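Local coordinates for protein aminotransferase (Neisseria meningitidis Z2491, PDB 3JTX) that probably transfers amino groups between amino acids and 2-oxo acids, using a pyridoxal phosphate cofactor held as a Schiff base on a lysine, at residues V88-G99 with R253-L264; V184-F194 with L221-R232. All coordinates share one frame; numbering follows the deposited sequence.

Interaction 1. Residues V88-G99 with R253-L264; sequences VDADNEILPVLG and RSGFVAGDAELL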
loop_
_atom_site.group_PDB
_atom_site.type_symbol
_atom_site.label_atom_id
_atom_site.label_comp_id
_atom_site.label_asym_id
_atom_site.label_seq_id
_atom_site.Cartn_x
_atom_site.Cartn_y
_atom_site.Cartn_z
ATOM N N VAL A 88 -11.092 -15.133 -17.987
ATOM C CA VAL A 88 -11.141 -13.830 -17.339
ATOM C C VAL A 88 -10.221 -12.904 -18.139
ATOM O O VAL A 88 -9.092 -13.265 -18.457
ATOM C CB VAL A 88 -10.662 -13.956 -15.863
ATOM C CG1 VAL A 88 -10.524 -12.589 -15.174
ATOM C CG2 VAL A 88 -11.602 -14.879 -15.078
ATOM N N ASP A 89 -10.700 -11.717 -18.471
ATOM C CA ASP A 89 -9.990 -10.847 -19.423
ATOM C C ASP A 89 -8.891 -10.058 -18.711
ATOM O O ASP A 89 -9.182 -9.237 -17.861
ATOM C CB ASP A 89 -11.013 -9.908 -20.097
ATOM C CG ASP A 89 -10.409 -9.047 -21.203
ATOM O OD1 ASP A 89 -9.175 -8.872 -21.269
ATOM O OD2 ASP A 89 -11.201 -8.532 -22.017
ATOM N N ALA A 90 -7.630 -10.310 -19.069
ATOM C CA ALA A 90 -6.485 -9.616 -18.484
ATOM C C ALA A 90 -6.550 -8.100 -18.693
ATOM O O ALA A 90 -6.064 -7.341 -17.856
ATOM C CB ALA A 90 -5.157 -10.188 -19.033
ATOM N N ASP A 91 -7.177 -7.659 -19.782
ATOM C CA ASP A 91 -7.277 -6.216 -20.092
ATOM C C ASP A 91 -8.216 -5.425 -19.176
ATOM O O ASP A 91 -8.063 -4.204 -19.083
ATOM C CB ASP A 91 -7.796 -5.991 -21.528
ATOM C CG ASP A 91 -6.838 -6.481 -22.608
ATOM O OD1 ASP A 91 -5.608 -6.491 -22.395
ATOM O OD2 ASP A 91 -7.332 -6.825 -23.704
ATOM N N ASN A 92 -9.208 -6.064 -18.539
ATOM C CA ASN A 92 -10.133 -5.267 -17.733
ATOM C C ASN A 92 -10.743 -5.939 -16.503
ATOM O O ASN A 92 -11.409 -5.263 -15.734
ATOM C CB ASN A 92 -11.220 -4.619 -18.607
ATOM C CG ASN A 92 -12.113 -5.629 -19.303
ATOM O OD1 ASN A 92 -12.116 -6.809 -18.981
ATOM N ND2 ASN A 92 -12.892 -5.149 -20.262
ATOM N N GLU A 93 -10.451 -7.222 -16.270
ATOM C CA GLU A 93 -11.030 -7.958 -15.130
ATOM C C GLU A 93 -10.042 -8.373 -14.052
ATOM O O GLU A 93 -10.412 -9.097 -13.125
ATOM C CB GLU A 93 -11.776 -9.198 -15.626
ATOM C CG GLU A 93 -13.055 -8.872 -16.380
ATOM C CD GLU A 93 -13.860 -10.099 -16.765
ATOM O OE1 GLU A 93 -13.302 -10.996 -17.434
ATOM O OE2 GLU A 93 -15.061 -10.153 -16.400
ATOM N N ILE A 94 -8.799 -7.912 -14.159
ATOM C CA ILE A 94 -7.738 -8.278 -13.229
ATOM C C ILE A 94 -6.887 -7.060 -12.848
ATOM O O ILE A 94 -6.418 -6.334 -13.714
ATOM C CB ILE A 94 -6.805 -9.338 -13.857
ATOM C CG1 ILE A 94 -7.612 -10.560 -14.290
ATOM C CG2 ILE A 94 -5.668 -9.713 -12.878
ATOM C CD1 ILE A 94 -6.801 -11.721 -14.837
ATOM N N LEU A 95 -6.683 -6.830 -11.552
ATOM C CA LEU A 95 -5.654 -5.863 -11.092
ATOM C C LEU A 95 -4.680 -6.558 -10.157
ATOM O O LEU A 95 -5.095 -7.279 -9.245
ATOM C CB LEU A 95 -6.263 -4.665 -10.344
ATOM C CG LEU A 95 -7.114 -3.671 -11.138
ATOM C CD1 LEU A 95 -7.709 -2.567 -10.192
ATOM C CD2 LEU A 95 -6.287 -3.068 -12.320
ATOM N N PRO A 96 -3.373 -6.333 -10.357
ATOM C CA PRO A 96 -2.463 -6.803 -9.311
ATOM C C PRO A 96 -2.575 -5.977 -8.025
ATOM O O PRO A 96 -2.861 -4.761 -8.064
ATOM C CB PRO A 96 -1.082 -6.633 -9.948
ATOM C CG PRO A 96 -1.255 -5.574 -10.979
ATOM C CD PRO A 96 -2.689 -5.542 -11.396
ATOM N N VAL A 97 -2.318 -6.617 -6.888
ATOM C CA VAL A 97 -2.377 -5.932 -5.599
ATOM C C VAL A 97 -1.171 -6.312 -4.735
ATOM O O VAL A 97 -0.576 -7.367 -4.922
ATOM C CB VAL A 97 -3.684 -6.260 -4.851
ATOM C CG1 VAL A 97 -4.912 -5.767 -5.651
ATOM C CG2 VAL A 97 -3.790 -7.767 -4.556
ATOM N N LEU A 98 -0.819 -5.454 -3.786
ATOM C CA LEU A 98 0.405 -5.623 -2.993
ATOM C C LEU A 98 0.102 -6.446 -1.734
ATOM O O LEU A 98 0.245 -5.961 -0.596
ATOM C CB LEU A 98 1.022 -4.258 -2.644
ATOM C CG LEU A 98 1.148 -3.288 -3.844
ATOM C CD1 LEU A 98 1.878 -1.998 -3.439
ATOM C CD2 LEU A 98 1.862 -3.969 -5.039
ATOM N N GLY A 99 -0.342 -7.677 -1.969
ATOM C CA GLY A 99 -0.934 -8.512 -0.927
ATOM C C GLY A 99 -2.421 -8.255 -0.825
ATOM O O GLY A 99 -2.893 -7.143 -1.115
ATOM N N ARG A 253 4.517 -9.575 -0.823
ATOM C CA ARG A 253 3.380 -8.651 -0.833
ATOM C C ARG A 253 2.833 -8.591 -2.251
ATOM O O ARG A 253 2.923 -7.546 -2.903
ATOM C CB ARG A 253 3.745 -7.235 -0.318
ATOM C CG ARG A 253 4.516 -7.181 0.988
ATOM C CD ARG A 253 3.892 -8.038 2.110
ATOM N NE ARG A 253 2.482 -7.727 2.328
ATOM C CZ ARG A 253 1.478 -8.604 2.412
ATOM N NH1 ARG A 253 1.663 -9.918 2.333
ATOM N NH2 ARG A 253 0.245 -8.150 2.606
ATOM N N SER A 254 2.280 -9.713 -2.713
ATOM C CA SER A 254 1.773 -9.832 -4.074
ATOM C C SER A 254 0.560 -10.767 -4.215
ATOM O O SER A 254 0.579 -11.923 -3.772
ATOM C CB SER A 254 2.901 -10.310 -4.982
ATOM O OG SER A 254 2.463 -10.510 -6.313
ATOM N N GLY A 255 -0.489 -10.246 -4.855
ATOM C CA GLY A 255 -1.627 -11.038 -5.251
ATOM C C GLY A 255 -2.343 -10.356 -6.400
ATOM O O GLY A 255 -1.746 -9.562 -7.146
ATOM N N PHE A 256 -3.623 -10.659 -6.544
ATOM C CA PHE A 256 -4.460 -9.955 -7.503
ATOM C C PHE A 256 -5.909 -9.975 -7.070
ATOM O O PHE A 256 -6.287 -10.775 -6.225
ATOM C CB PHE A 256 -4.293 -10.501 -8.933
ATOM C CG PHE A 256 -4.820 -11.901 -9.154
ATOM C CD1 PHE A 256 -6.153 -12.127 -9.456
ATOM C CD2 PHE A 256 -3.963 -12.994 -9.095
ATOM C CE1 PHE A 256 -6.624 -13.423 -9.699
ATOM C CE2 PHE A 256 -4.419 -14.287 -9.343
ATOM C CZ PHE A 256 -5.750 -14.501 -9.647
ATOM N N VAL A 257 -6.682 -9.052 -7.637
ATOM C CA VAL A 257 -8.130 -9.003 -7.502
ATOM C C VAL A 257 -8.693 -9.194 -8.917
ATOM O O VAL A 257 -8.099 -8.739 -9.897
ATOM C CB VAL A 257 -8.603 -7.692 -6.861
ATOM C CG1 VAL A 257 -8.185 -6.466 -7.700
ATOM C CG2 VAL A 257 -10.112 -7.709 -6.649
ATOM N N ALA A 258 -9.796 -9.919 -9.035
ATOM C CA ALA A 258 -10.385 -10.208 -10.349
ATOM C C ALA A 258 -11.904 -10.264 -10.285
ATOM O O ALA A 258 -12.477 -10.679 -9.277
ATOM C CB ALA A 258 -9.842 -11.519 -10.902
ATOM N N GLY A 259 -12.554 -9.864 -11.369
ATOM C CA GLY A 259 -14.007 -9.853 -11.426
ATOM C C GLY A 259 -14.522 -8.636 -12.171
ATOM O O GLY A 259 -13.912 -8.203 -13.156
ATOM N N ASP A 260 -15.631 -8.092 -11.678
ATOM C CA ASP A 260 -16.415 -7.038 -12.330
ATOM C C ASP A 260 -15.522 -5.918 -12.856
ATOM O O ASP A 260 -14.929 -5.161 -12.072
ATOM C CB ASP A 260 -17.422 -6.486 -11.304
ATOM C CG ASP A 260 -18.406 -5.500 -11.892
ATOM O OD1 ASP A 260 -18.053 -4.811 -12.865
ATOM O OD2 ASP A 260 -19.528 -5.392 -11.343
ATOM N N ALA A 261 -15.427 -5.816 -14.187
ATOM C CA ALA A 261 -14.609 -4.784 -14.864
ATOM C C ALA A 261 -14.950 -3.350 -14.478
ATOM O O ALA A 261 -14.061 -2.491 -14.436
ATOM C CB ALA A 261 -14.701 -4.932 -16.410
ATOM N N GLU A 262 -16.229 -3.075 -14.228
ATOM C CA GLU A 262 -16.664 -1.720 -13.868
ATOM C C GLU A 262 -16.185 -1.351 -12.466
ATOM O O GLU A 262 -15.696 -0.240 -12.236
ATOM C CB GLU A 262 -18.184 -1.583 -13.978
ATOM C CG GLU A 262 -18.707 -0.180 -13.646
ATOM N N LEU A 263 -16.306 -2.287 -11.532
ATOM C CA LEU A 263 -15.729 -2.093 -10.187
ATOM C C LEU A 263 -14.218 -1.842 -10.243
ATOM O O LEU A 263 -13.689 -0.978 -9.548
ATOM C CB LEU A 263 -16.011 -3.307 -9.282
ATOM C CG LEU A 263 -17.486 -3.515 -8.867
ATOM C CD1 LEU A 263 -17.574 -4.676 -7.859
ATOM C CD2 LEU A 263 -18.130 -2.225 -8.314
ATOM N N LEU A 264 -13.520 -2.600 -11.071
ATOM C CA LEU A 264 -12.074 -2.490 -11.121
ATOM C C LEU A 264 -11.620 -1.212 -11.797
ATOM O O LEU A 264 -10.558 -0.683 -11.459
ATOM C CB LEU A 264 -11.486 -3.712 -11.802
ATOM C CG LEU A 264 -11.621 -4.998 -10.979
ATOM C CD1 LEU A 264 -11.048 -6.175 -11.736
ATOM C CD2 LEU A 264 -10.929 -4.889 -9.629
HETATM O O HOH W 1 -11.698 -2.563 -15.633
HETATM O O HOH W 2 -16.518 -7.990 -15.813
HETATM O O HOH W 3 -0.911 -5.545 1.806
#
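Gly259 N donates to Glu93 O at 2.9 Å, the first of five backbone hydrogen bonds that pair residues 93-97 with 255-259 in an antiparallel ladder. Leu95 and Val257 form one hydrogen-bonded pair, with an N-H...O angle of 168° from Val257 N to Leu95 O; Val97 and Gly255 form the next. Water bridges close both ends: one joins Glu93 OE2 to Ala261 N, another Leu98 O to Arg253 NH2. The same NH2 passes 3.7 Å from Gly99 CA, which lies over a face of the guanidinium, and also binds the cofactor phosphate of the modified lysine at position 245, while NH1 donates to Pro250 O.

On one face of the sheet Leu95 CB meets Val257 CG1 at 3.7 Å, and the Val97 and Val257 side chains cross at about a right angle, Val97 CG1 lying 3.9 Å from Val257 CG1. Leu264, from the following helix, puts CD1 3.3 Å from Glu93 O. On the other face Ile94 CG1 covers Ala258 CB at 4.2 Å, beneath helix 69-82. Backbone pairing thus sets the strand register, while Arg253 probably helps neutralise the phosphate charge.

Interaction 2. Residues V184-F194 with L221-R232; sequences VLDLDGWKEVF and LGCLQAAAQLGR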
loop_
_atom_site.group_PDB
_atom_site.type_symbol
_atom_site.label_atom_id
_atom_site.label_comp_id
_atom_site.label_asym_id
_atom_site.label_seq_id
_atom_site.Cartn_x
_atom_site.Cartn_y
_atom_site.Cartn_z
ATOM N N VAL A 184 -15.014 -24.880 2.681
ATOM C CA VAL A 184 -15.098 -24.322 1.331
ATOM C C VAL A 184 -16.581 -24.142 0.993
ATOM O O VAL A 184 -17.350 -25.116 0.977
ATOM C CB VAL A 184 -14.385 -25.243 0.314
ATOM C CG1 VAL A 184 -14.634 -24.799 -1.130
ATOM C CG2 VAL A 184 -12.865 -25.278 0.615
ATOM N N LEU A 185 -16.995 -22.902 0.745
ATOM C CA LEU A 185 -18.385 -22.633 0.400
ATOM C C LEU A 185 -18.716 -23.405 -0.887
ATOM O O LEU A 185 -17.958 -23.365 -1.864
ATOM C CB LEU A 185 -18.624 -21.133 0.213
ATOM C CG LEU A 185 -20.089 -20.701 0.159
ATOM C CD1 LEU A 185 -20.808 -21.023 1.478
ATOM C CD2 LEU A 185 -20.220 -19.237 -0.204
ATOM N N ASP A 186 -19.828 -24.126 -0.881
ATOM C CA ASP A 186 -20.116 -25.015 -1.987
ATOM C C ASP A 186 -21.130 -24.403 -2.959
ATOM O O ASP A 186 -21.490 -23.243 -2.819
ATOM C CB ASP A 186 -20.530 -26.380 -1.456
ATOM C CG ASP A 186 -21.784 -26.345 -0.604
ATOM O OD1 ASP A 186 -22.453 -25.289 -0.481
ATOM O OD2 ASP A 186 -22.090 -27.404 -0.018
ATOM N N LEU A 187 -21.575 -25.159 -3.955
ATOM C CA LEU A 187 -22.522 -24.592 -4.911
ATOM C C LEU A 187 -23.834 -24.123 -4.266
ATOM O O LEU A 187 -24.366 -23.085 -4.654
ATOM C CB LEU A 187 -22.804 -25.558 -6.060
ATOM C CG LEU A 187 -21.713 -25.653 -7.125
ATOM C CD1 LEU A 187 -22.041 -26.821 -8.055
ATOM C CD2 LEU A 187 -21.527 -24.321 -7.932
ATOM N N ASP A 188 -24.348 -24.866 -3.289
ATOM C CA ASP A 188 -25.597 -24.460 -2.611
ATOM C C ASP A 188 -25.385 -23.157 -1.848
ATOM O O ASP A 188 -26.236 -22.258 -1.890
ATOM C CB ASP A 188 -26.086 -25.541 -1.665
ATOM C CG ASP A 188 -26.346 -26.825 -2.374
ATOM O OD1 ASP A 188 -27.426 -26.950 -2.993
ATOM O OD2 ASP A 188 -25.443 -27.693 -2.319
ATOM N N GLY A 189 -24.240 -23.059 -1.189
ATOM C CA GLY A 189 -23.895 -21.867 -0.405
ATOM C C GLY A 189 -23.702 -20.667 -1.315
ATOM O O GLY A 189 -24.193 -19.582 -1.028
ATOM N N TRP A 190 -22.991 -20.855 -2.421
ATOM C CA TRP A 190 -22.841 -19.776 -3.409
ATOM C C TRP A 190 -24.187 -19.353 -4.011
ATOM O O TRP A 190 -24.466 -18.158 -4.148
ATOM C CB TRP A 190 -21.833 -20.153 -4.511
ATOM C CG TRP A 190 -20.447 -19.877 -4.095
ATOM C CD1 TRP A 190 -19.453 -20.782 -3.870
ATOM C CD2 TRP A 190 -19.905 -18.596 -3.779
ATOM N NE1 TRP A 190 -18.305 -20.136 -3.481
ATOM C CE2 TRP A 190 -18.560 -18.792 -3.408
ATOM C CE3 TRP A 190 -20.423 -17.296 -3.783
ATOM C CZ2 TRP A 190 -17.732 -17.738 -3.045
ATOM C CZ3 TRP A 190 -19.588 -16.250 -3.442
ATOM C CH2 TRP A 190 -18.268 -16.480 -3.062
ATOM N N LYS A 191 -25.019 -20.314 -4.378
ATOM C CA LYS A 191 -26.345 -19.988 -4.877
ATOM C C LYS A 191 -27.128 -19.129 -3.881
ATOM O O LYS A 191 -27.790 -18.172 -4.268
ATOM C CB LYS A 191 -27.146 -21.248 -5.225
ATOM C CG LYS A 191 -28.589 -20.900 -5.620
ATOM C CD LYS A 191 -29.387 -22.060 -6.134
ATOM C CE LYS A 191 -30.858 -21.642 -6.349
ATOM N NZ LYS A 191 -30.962 -20.605 -7.437
ATOM N N GLU A 192 -27.068 -19.479 -2.605
ATOM C CA GLU A 192 -27.771 -18.706 -1.587
ATOM C C GLU A 192 -27.321 -17.243 -1.535
ATOM O O GLU A 192 -28.163 -16.335 -1.521
ATOM C CB GLU A 192 -27.613 -19.352 -0.213
ATOM C CG GLU A 192 -28.524 -18.748 0.839
ATOM C CD GLU A 192 -28.544 -19.515 2.158
ATOM O OE1 GLU A 192 -27.674 -20.386 2.391
ATOM O OE2 GLU A 192 -29.437 -19.206 2.979
ATOM N N VAL A 193 -26.008 -17.014 -1.511
ATOM C CA VAL A 193 -25.522 -15.646 -1.415
ATOM C C VAL A 193 -25.781 -14.884 -2.722
ATOM O O VAL A 193 -26.085 -13.688 -2.682
ATOM C CB VAL A 193 -24.050 -15.557 -0.931
ATOM C CG1 VAL A 193 -23.060 -16.040 -1.992
ATOM C CG2 VAL A 193 -23.739 -14.117 -0.474
ATOM N N PHE A 194 -25.721 -15.576 -3.860
ATOM C CA PHE A 194 -26.048 -14.957 -5.135
ATOM C C PHE A 194 -27.521 -14.510 -5.167
ATOM O O PHE A 194 -27.833 -13.423 -5.658
ATOM C CB PHE A 194 -25.754 -15.900 -6.314
ATOM C CG PHE A 194 -24.275 -16.110 -6.609
ATOM C CD1 PHE A 194 -23.330 -15.107 -6.396
ATOM C CD2 PHE A 194 -23.840 -17.308 -7.164
ATOM C CE1 PHE A 194 -22.003 -15.314 -6.691
ATOM C CE2 PHE A 194 -22.508 -17.515 -7.452
ATOM C CZ PHE A 194 -21.595 -16.534 -7.225
ATOM N N LEU A 221 -13.715 -25.081 -4.894
ATOM C CA LEU A 221 -14.513 -24.209 -5.728
ATOM C C LEU A 221 -14.212 -22.747 -5.378
ATOM O O LEU A 221 -14.074 -22.389 -4.193
ATOM C CB LEU A 221 -15.997 -24.521 -5.484
ATOM C CG LEU A 221 -17.107 -23.716 -6.176
ATOM C CD1 LEU A 221 -17.085 -23.880 -7.711
ATOM C CD2 LEU A 221 -18.486 -24.143 -5.608
ATOM N N GLY A 222 -14.087 -21.913 -6.409
ATOM C CA GLY A 222 -13.894 -20.477 -6.235
ATOM C C GLY A 222 -15.148 -19.708 -6.652
ATOM O O GLY A 222 -16.034 -20.244 -7.331
ATOM N N CYS A 223 -15.227 -18.464 -6.202
ATOM C CA CYS A 223 -16.384 -17.596 -6.465
ATOM C C CYS A 223 -16.668 -17.456 -7.962
ATOM O O CYS A 223 -17.797 -17.631 -8.417
ATOM C CB CYS A 223 -16.144 -16.216 -5.843
ATOM S SG CYS A 223 -17.408 -14.958 -6.216
ATOM N N LEU A 224 -15.634 -17.136 -8.739
ATOM C CA LEU A 224 -15.837 -16.908 -10.188
ATOM C C LEU A 224 -16.250 -18.189 -10.913
ATOM O O LEU A 224 -17.107 -18.166 -11.786
ATOM C CB LEU A 224 -14.593 -16.271 -10.836
ATOM C CG LEU A 224 -14.161 -14.896 -10.303
ATOM C CD1 LEU A 224 -13.061 -14.269 -11.175
ATOM C CD2 LEU A 224 -15.368 -13.939 -10.189
ATOM N N GLN A 225 -15.685 -19.314 -10.495
ATOM C CA GLN A 225 -16.071 -20.615 -11.030
ATOM C C GLN A 225 -17.517 -20.979 -10.653
ATOM O O GLN A 225 -18.241 -21.547 -11.452
ATOM C CB GLN A 225 -15.105 -21.691 -10.502
ATOM C CG GLN A 225 -15.443 -23.117 -10.931
ATOM C CD GLN A 225 -14.394 -24.115 -10.483
ATOM O OE1 GLN A 225 -13.908 -24.050 -9.355
ATOM N NE2 GLN A 225 -14.030 -25.043 -11.381
ATOM N N ALA A 226 -17.923 -20.655 -9.427
ATOM C CA ALA A 226 -19.300 -20.913 -8.973
ATOM C C ALA A 226 -20.311 -20.119 -9.825
ATOM O O ALA A 226 -21.341 -20.662 -10.240
ATOM C CB ALA A 226 -19.460 -20.562 -7.506
ATOM N N ALA A 227 -19.987 -18.856 -10.103
ATOM C CA ALA A 227 -20.819 -18.021 -10.967
ATOM C C ALA A 227 -20.971 -18.649 -12.339
ATOM O O ALA A 227 -22.091 -18.788 -12.851
ATOM C CB ALA A 227 -20.232 -16.621 -11.096
ATOM N N ALA A 228 -19.838 -19.022 -12.932
ATOM C CA ALA A 228 -19.834 -19.700 -14.239
ATOM C C ALA A 228 -20.712 -20.952 -14.219
ATOM O O ALA A 228 -21.565 -21.134 -15.088
ATOM C CB ALA A 228 -18.391 -20.052 -14.647
ATOM N N GLN A 229 -20.510 -21.803 -13.214
ATOM C CA GLN A 229 -21.251 -23.055 -13.102
ATOM C C GLN A 229 -22.754 -22.856 -12.922
ATOM O O GLN A 229 -23.543 -23.684 -13.376
ATOM C CB GLN A 229 -20.665 -23.948 -12.004
ATOM C CG GLN A 229 -19.305 -24.587 -12.425
ATOM C CD GLN A 229 -18.654 -25.446 -11.320
ATOM O OE1 GLN A 229 -19.301 -25.833 -10.353
ATOM N NE2 GLN A 229 -17.367 -25.731 -11.474
ATOM N N LEU A 230 -23.140 -21.748 -12.296
ATOM C CA LEU A 230 -24.542 -21.421 -12.080
ATOM C C LEU A 230 -25.108 -20.475 -13.156
ATOM O O LEU A 230 -26.231 -20.031 -13.042
ATOM C CB LEU A 230 -24.700 -20.809 -10.681
ATOM C CG LEU A 230 -24.427 -21.747 -9.499
ATOM C CD1 LEU A 230 -24.382 -20.955 -8.185
ATOM C CD2 LEU A 230 -25.457 -22.857 -9.429
ATOM N N GLY A 231 -24.337 -20.167 -14.195
ATOM C CA GLY A 231 -24.843 -19.396 -15.338
ATOM C C GLY A 231 -24.966 -17.905 -15.076
ATOM O O GLY A 231 -25.757 -17.220 -15.716
ATOM N N ARG A 232 -24.163 -17.406 -14.152
ATOM C CA ARG A 232 -24.282 -16.047 -13.628
ATOM C C ARG A 232 -23.100 -15.212 -14.091
ATOM O O ARG A 232 -21.996 -15.728 -14.188
ATOM C CB ARG A 232 -24.286 -16.127 -12.094
ATOM C CG ARG A 232 -24.481 -14.809 -11.374
ATOM C CD ARG A 232 -24.509 -15.000 -9.852
ATOM N NE ARG A 232 -24.852 -13.747 -9.184
ATOM C CZ ARG A 232 -26.098 -13.330 -8.951
ATOM N NH1 ARG A 232 -27.147 -14.081 -9.298
ATOM N NH2 ARG A 232 -26.294 -12.156 -8.360
HETATM O O HOH W 4 -15.969 -21.603 -2.392
#
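Helices 187-194 and 223-229 cross almost perpendicularly, at -82°, with their axes 10.1 Å apart at closest approach. Trp190 fills the crossing. Ala226 CB stands over its five-membered ring, 3.9 Å from the centroid, while Cys223 CA lies over the six-membered ring on the same side. Leu185 CD2 covers the opposite face. The indole nitrogen is satisfied in the ring plane: a water accepts from Trp190 NE1 at 3.0 Å and donates to both Leu185 O and Leu221 O, tying the two loops that precede the helices.

Both helices belong to the large, cofactor-binding domain of a fold-type I aminotransferase. They pack on the same side of its mixed seven-stranded sheet, Trp190 and Phe194 resting on Ile204 of strand 203-207 and Ala227 on Leu237 of strand 237-242.

A turn further along, Phe194 meets the segment's end. Arg232 CG lies opposite the backbone N (chi1 -177°) and the chain continues extended to NE, which brings CD over the Phe194 ring, 3.6 Å from the centroid; the guanidinium lies nearly parallel to the ring, 9° between planes, displaced toward Phe194 CB. Its NH2 is paired with Asp198. Leu230 CD1 reaches the ring edge, 3.8 Å from Phe194 CD2. A Schellman motif with Gly231 at C-prime ends helix 223-229 and turns the chain into Arg232. On the more exposed side of the contact, Leu187 CD2 touches Leu221 CD2 at 3.8 Å and also reaches Gln229 OE1.

Overall arrangement
Interaction 2 is nested in the chain loop closed by interaction 1, and their centres lie 19 Å apart. They meet through Leu224, on helix 223-229, whose CD1 is 4.1 Å from Ala258 O and 4.2 Å from Val88 CG2. Strand 237-242 links them further: it pairs with strand 255-259 of interaction 1, while its residues Leu237 and Met239 touch Phe194, Ala227 and Leu224 of interaction 2. Interaction 1 forms one border of the seven-stranded sheet, and interaction 2 joins two helices over its interior strands. The direct tie to the active site is in interaction 1, where Arg253 holds the cofactor phosphate and packs on Tyr62 of the second subunit.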